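Side-chain contacts in ATP grasp ligase (Microcystis aeruginosa MRC, PDB 5IG9), which is an ATP-grasp ligase, encoded by mdnC, that probably closes side-chain ester rings in a microviridin precursor peptide at the expense of ATP: residues A[125-130]-A[270-275]; A[143-146]-A[150-153]. All coordinates share one frame; numbering follows the deposited sequence.

Overall arrangement
The two contacts fall in different parts of the fold, with centres 23 Å apart and nearest atoms about 5 Å apart, not touching. Contact 1 sets helix 125-134 against the C-terminal end of helix 260-273, some 140 residues later, and so closes a long loop of chain. Contact 2 is nested inside that loop: strand 142-145, next after helix 125-134, packs on helix 148-157 just beyond it. Within this chain its strand is at the edge of a four-stranded antiparallel sheet, which the second subunit continues, whereas contact 1 lies beside strand 290-296 of the five-stranded one. Both contacts also border the second subunit, and at contact 2 the sheet itself crosses the interface.

Contact 1 (A[125-130]-A[270-275]); sequences KQLQLQ and MKYFGL
The carboxamide of Gln128 is held at both ends: OE1 accepts a hydrogen bond from the backbone N of Ile295, and NE2 donates to the carbonyl O of Ala122. With its polar end engaged by strand 290-296 and helix 116-122, Gln128 meets Phe273 through carbon only. Its CA approaches the ring obliquely, 4.0 Å from Phe273 CZ, and its CG is 4.4 Å from the same ring carbon.

The apolar centre is the pair Leu127 and Phe273. Leu127 CD2 comes to the ring edge, near its plane, at 3.7 Å from Phe273 CE1, and Leu127 CG follows at 4.0 Å from that carbon. With CG anti to the backbone N (chi1 -178°), Leu127 extends its branch toward helix 260-273, where the ring of Phe273, its CG anti to the carbonyl carbon (chi1 -71°), comes the other way, so that the two side chains run antiparallel, one alongside the other. One face of the Phe273 ring is covered by its own neighbour, Tyr272, whose CD2 sits 3.7 Å above the plane, over the centre. Tyr272 OH adds a looser touch, 4.4 Å from Leu127 CD1.

Phe273 is the last helical residue before Gly274, the C-prime residue of a Schellman motif in which Leu275 N reaches Met270 O at 3.0 Å. The contact thus packs this helix end on helix 125-134. Helix 116-122 adjoins both sides, His121 touching Leu127 and Ala122 touching Phe273, while strand 290-296 contacts Gln128 through Glu294 and Ile295, and Ser107 of the second subunit packs on Leu127.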
loop_
_atom_site.group_PDB
_atom_site.type_symbol
_atom_site.label_atom_id
_atom_site.label_comp_id
_atom_site.label_asym_id
_atom_site.label_seq_id
_atom_site.Cartn_x
_atom_site.Cartn_y
_atom_site.Cartn_z
ATOM N N LYS A 125 -2.630 -8.534 7.373
ATOM C CA LYS A 125 -3.222 -9.204 8.526
ATOM C C LYS A 125 -2.632 -10.592 8.739
ATOM O O LYS A 125 -2.586 -11.076 9.874
ATOM C CB LYS A 125 -4.741 -9.274 8.364
ATOM C CG LYS A 125 -5.406 -7.904 8.381
ATOM C CD LYS A 125 -6.891 -7.990 8.077
ATOM C CE LYS A 125 -7.538 -6.613 8.109
ATOM N NZ LYS A 125 -8.986 -6.657 7.751
ATOM N N GLN A 126 -2.169 -11.243 7.669
ATOM C CA GLN A 126 -1.470 -12.512 7.834
ATOM C C GLN A 126 -0.147 -12.329 8.565
ATOM O O GLN A 126 0.262 -13.206 9.336
ATOM C CB GLN A 126 -1.236 -13.167 6.475
ATOM C CG GLN A 126 -0.614 -14.549 6.564
ATOM C CD GLN A 126 -0.203 -15.093 5.210
ATOM O OE1 GLN A 126 -0.691 -14.641 4.171
ATOM N NE2 GLN A 126 0.705 -16.061 5.213
ATOM N N LEU A 127 0.533 -11.203 8.339
ATOM C CA LEU A 127 1.774 -10.935 9.055
ATOM C C LEU A 127 1.513 -10.540 10.502
ATOM O O LEU A 127 2.330 -10.835 11.381
ATOM C CB LEU A 127 2.563 -9.840 8.339
ATOM C CG LEU A 127 3.925 -9.465 8.924
ATOM C CD1 LEU A 127 4.891 -10.639 8.862
ATOM C CD2 LEU A 127 4.484 -8.265 8.190
ATOM N N GLN A 128 0.388 -9.876 10.772
ATOM C CA GLN A 128 0.036 -9.545 12.148
ATOM C C GLN A 128 -0.065 -10.805 13.000
ATOM O O GLN A 128 0.578 -10.917 14.049
ATOM C CB GLN A 128 -1.286 -8.776 12.186
ATOM C CG GLN A 128 -1.289 -7.446 11.457
ATOM C CD GLN A 128 -2.618 -6.744 11.610
ATOM O OE1 GLN A 128 -3.473 -7.181 12.375
ATOM N NE2 GLN A 128 -2.801 -5.648 10.884
ATOM N N LEU A 129 -0.869 -11.772 12.548
ATOM C CA LEU A 129 -1.083 -12.992 13.320
ATOM C C LEU A 129 0.210 -13.782 13.482
ATOM O O LEU A 129 0.497 -14.309 14.562
ATOM C CB LEU A 129 -2.154 -13.849 12.646
ATOM C CG LEU A 129 -3.480 -13.143 12.346
ATOM C CD1 LEU A 129 -4.348 -13.976 11.420
ATOM C CD2 LEU A 129 -4.216 -12.833 13.634
ATOM N N GLN A 130 1.007 -13.865 12.416
ATOM C CA GLN A 130 2.259 -14.613 12.476
ATOM C C GLN A 130 3.244 -13.982 13.452
ATOM O O GLN A 130 3.909 -14.691 14.216
ATOM C CB GLN A 130 2.872 -14.705 11.083
ATOM C CG GLN A 130 4.317 -15.148 11.063
ATOM C CD GLN A 130 4.803 -15.415 9.656
ATOM O OE1 GLN A 130 4.351 -16.357 9.000
ATOM N NE2 GLN A 130 5.721 -14.581 9.175
ATOM N N MET A 270 3.807 -3.701 18.804
ATOM C CA MET A 270 3.898 -2.333 18.304
ATOM C C MET A 270 5.324 -2.000 17.882
ATOM O O MET A 270 5.545 -1.377 16.838
ATOM C CB MET A 270 3.418 -1.352 19.375
ATOM C CG MET A 270 2.006 -1.609 19.872
ATOM S SD MET A 270 0.729 -1.103 18.709
ATOM C CE MET A 270 0.949 0.672 18.737
ATOM N N LYS A 271 6.308 -2.416 18.682
ATOM C CA LYS A 271 7.697 -2.080 18.386
ATOM C C LYS A 271 8.184 -2.774 17.119
ATOM O O LYS A 271 8.988 -2.211 16.367
ATOM C CB LYS A 271 8.589 -2.441 19.573
ATOM C CG LYS A 271 10.026 -1.978 19.416
ATOM C CD LYS A 271 10.872 -2.305 20.637
ATOM C CE LYS A 271 11.079 -3.804 20.783
ATOM N NZ LYS A 271 12.255 -4.116 21.644
ATOM N N TYR A 272 7.715 -3.997 16.863
ATOM C CA TYR A 272 8.126 -4.696 15.651
ATOM C C TYR A 272 7.679 -3.937 14.408
ATOM O O TYR A 272 8.467 -3.719 13.480
ATOM C CB TYR A 272 7.571 -6.122 15.638
ATOM C CG TYR A 272 7.805 -6.825 14.320
ATOM C CD1 TYR A 272 9.017 -7.443 14.046
ATOM C CD2 TYR A 272 6.819 -6.851 13.340
ATOM C CE1 TYR A 272 9.238 -8.077 12.837
ATOM C CE2 TYR A 272 7.032 -7.478 12.131
ATOM C CZ TYR A 272 8.240 -8.089 11.882
ATOM O OH TYR A 272 8.445 -8.716 10.673
ATOM N N PHE A 273 6.413 -3.524 14.372
ATOM C CA PHE A 273 5.887 -2.809 13.219
ATOM C C PHE A 273 6.262 -1.332 13.209
ATOM O O PHE A 273 6.043 -0.667 12.192
ATOM C CB PHE A 273 4.363 -2.958 13.155
ATOM C CG PHE A 273 3.911 -4.337 12.776
ATOM C CD1 PHE A 273 4.129 -4.821 11.496
ATOM C CD2 PHE A 273 3.270 -5.150 13.694
ATOM C CE1 PHE A 273 3.717 -6.090 11.142
ATOM C CE2 PHE A 273 2.855 -6.421 13.345
ATOM C CZ PHE A 273 3.080 -6.890 12.068
ATOM N N GLY A 274 6.821 -0.814 14.302
ATOM C CA GLY A 274 7.204 0.583 14.374
ATOM C C GLY A 274 6.064 1.545 14.611
ATOM O O GLY A 274 6.122 2.690 14.148
ATOM N N LEU A 275 5.027 1.124 15.323
ATOM C CA LEU A 275 3.845 1.946 15.518
ATOM C C LEU A 275 3.867 2.620 16.883
ATOM O O LEU A 275 4.349 2.058 17.869
ATOM C CB LEU A 275 2.572 1.110 15.380
ATOM C CG LEU A 275 2.315 0.485 14.009
ATOM C CD1 LEU A 275 0.990 -0.260 14.001
ATOM C CD2 LEU A 275 2.347 1.540 12.917
#

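Contact 2 (A[143-146]-A[150-153]); sequences LTSN and AVKQ
Leu143 and Ser145 share a first torsion, each with its gamma atom trans to the backbone N (chi1 168° and 175°), and this directs the Leu143 side chain, ending in CD2, and Ser145 OG to helix 148-157. Val151 answers with CG1 in the trans place (chi1 174°), so that CG2, opposite the carbonyl carbon, is the branch that faces the strand.

The meeting of branches is specific. Leu143 CD2 lies alongside the helix backbone, 3.6 Å from Ala150 O, with Ala150 CB at 4.3 Å and Val151 CG2 at 4.4 Å from the same methyl. Two residues further along, Val151 CG2 packs against the serine, 4.0 Å from Ser145 CB and 3.9 Å from Ser145 OG. Ala150 CB approaches that hydroxyl oxygen as well. Only two residues separate strand 142-145 from helix 148-157, so the helix folds back on the strand, with Ser145 and Val151 CA atoms 7.0 Å apart.

Beyond the pair, Phe206 and Leu199 take part: Val151 packs on both, and the backbone of Leu143 bonds to that of Phe206. On its other edge the strand pairs antiparallel with a strand of the second subunit, whose Tyr46 packs on Leu143 and Ala150.

Between the two segments the chemistry is van der Waals contact. The buried hydroxyl in it is satisfied elsewhere: Ser145 OG accepts from Asn147 N, as in an ST turn, and bonds to Asp44 OD1 of the second subunit, so subunit association probably helps fix the rotation of the hydroxyl.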
loop_
_atom_site.group_PDB
_atom_site.type_symbol
_atom_site.label_atom_id
_atom_site.label_comp_id
_atom_site.label_asym_id
_atom_site.label_seq_id
_atom_site.Cartn_x
_atom_site.Cartn_y
_atom_site.Cartn_z
ATOM N N LEU A 143 -7.318 -19.394 7.716
ATOM C CA LEU A 143 -7.027 -19.876 6.372
ATOM C C LEU A 143 -7.608 -18.898 5.366
ATOM O O LEU A 143 -8.827 -18.707 5.320
ATOM C CB LEU A 143 -7.600 -21.276 6.139
ATOM C CG LEU A 143 -7.609 -21.749 4.680
ATOM C CD1 LEU A 143 -6.188 -21.884 4.139
ATOM C CD2 LEU A 143 -8.375 -23.058 4.523
ATOM N N THR A 144 -6.739 -18.280 4.569
ATOM C CA THR A 144 -7.150 -17.527 3.392
ATOM C C THR A 144 -6.954 -18.421 2.177
ATOM O O THR A 144 -5.847 -18.915 1.940
ATOM C CB THR A 144 -6.347 -16.232 3.237
ATOM O OG1 THR A 144 -5.124 -16.503 2.538
ATOM C CG2 THR A 144 -6.017 -15.633 4.597
ATOM N N SER A 145 -8.021 -18.637 1.415
ATOM C CA SER A 145 -7.973 -19.674 0.396
ATOM C C SER A 145 -9.003 -19.413 -0.694
ATOM O O SER A 145 -10.072 -18.851 -0.442
ATOM C CB SER A 145 -8.206 -21.057 1.019
ATOM O OG SER A 145 -8.270 -22.065 0.026
ATOM N N ASN A 146 -8.652 -19.831 -1.912
ATOM C CA ASN A 146 -9.568 -19.921 -3.043
ATOM C C ASN A 146 -9.837 -21.372 -3.424
ATOM O O ASN A 146 -10.337 -21.645 -4.520
ATOM C CB ASN A 146 -9.010 -19.156 -4.245
ATOM C CG ASN A 146 -7.759 -19.801 -4.817
ATOM O OD1 ASN A 146 -6.842 -20.165 -4.082
ATOM N ND2 ASN A 146 -7.721 -19.953 -6.137
ATOM N N ALA A 150 -9.522 -27.344 0.577
ATOM C CA ALA A 150 -8.861 -26.889 1.795
ATOM C C ALA A 150 -9.853 -26.230 2.745
ATOM O O ALA A 150 -9.725 -26.352 3.968
ATOM C CB ALA A 150 -7.726 -25.926 1.450
ATOM N N VAL A 151 -10.848 -25.531 2.199
ATOM C CA VAL A 151 -11.846 -24.872 3.033
ATOM C C VAL A 151 -12.764 -25.897 3.691
ATOM O O VAL A 151 -13.086 -25.781 4.880
ATOM C CB VAL A 151 -12.638 -23.848 2.200
ATOM C CG1 VAL A 151 -13.775 -23.257 3.021
ATOM C CG2 VAL A 151 -11.711 -22.754 1.701
ATOM N N LYS A 152 -13.206 -26.907 2.936
ATOM C CA LYS A 152 -13.998 -27.984 3.530
ATOM C C LYS A 152 -13.223 -28.672 4.646
ATOM O O LYS A 152 -13.755 -28.915 5.736
ATOM C CB LYS A 152 -14.397 -29.003 2.462
ATOM C CG LYS A 152 -15.329 -28.477 1.386
ATOM C CD LYS A 152 -16.703 -28.127 1.938
ATOM C CE LYS A 152 -17.378 -29.322 2.598
ATOM N NZ LYS A 152 -17.178 -29.331 4.074
ATOM N N GLN A 153 -11.955 -28.988 4.386
ATOM C CA GLN A 153 -11.109 -29.599 5.402
ATOM C C GLN A 153 -10.950 -28.684 6.612
ATOM O O GLN A 153 -10.885 -29.156 7.753
ATOM C CB GLN A 153 -9.750 -29.930 4.790
ATOM C CG GLN A 153 -9.093 -31.166 5.352
ATOM C CD GLN A 153 -7.987 -31.677 4.454
ATOM O OE1 GLN A 153 -8.241 -32.145 3.342
ATOM N NE2 GLN A 153 -6.750 -31.581 4.925
#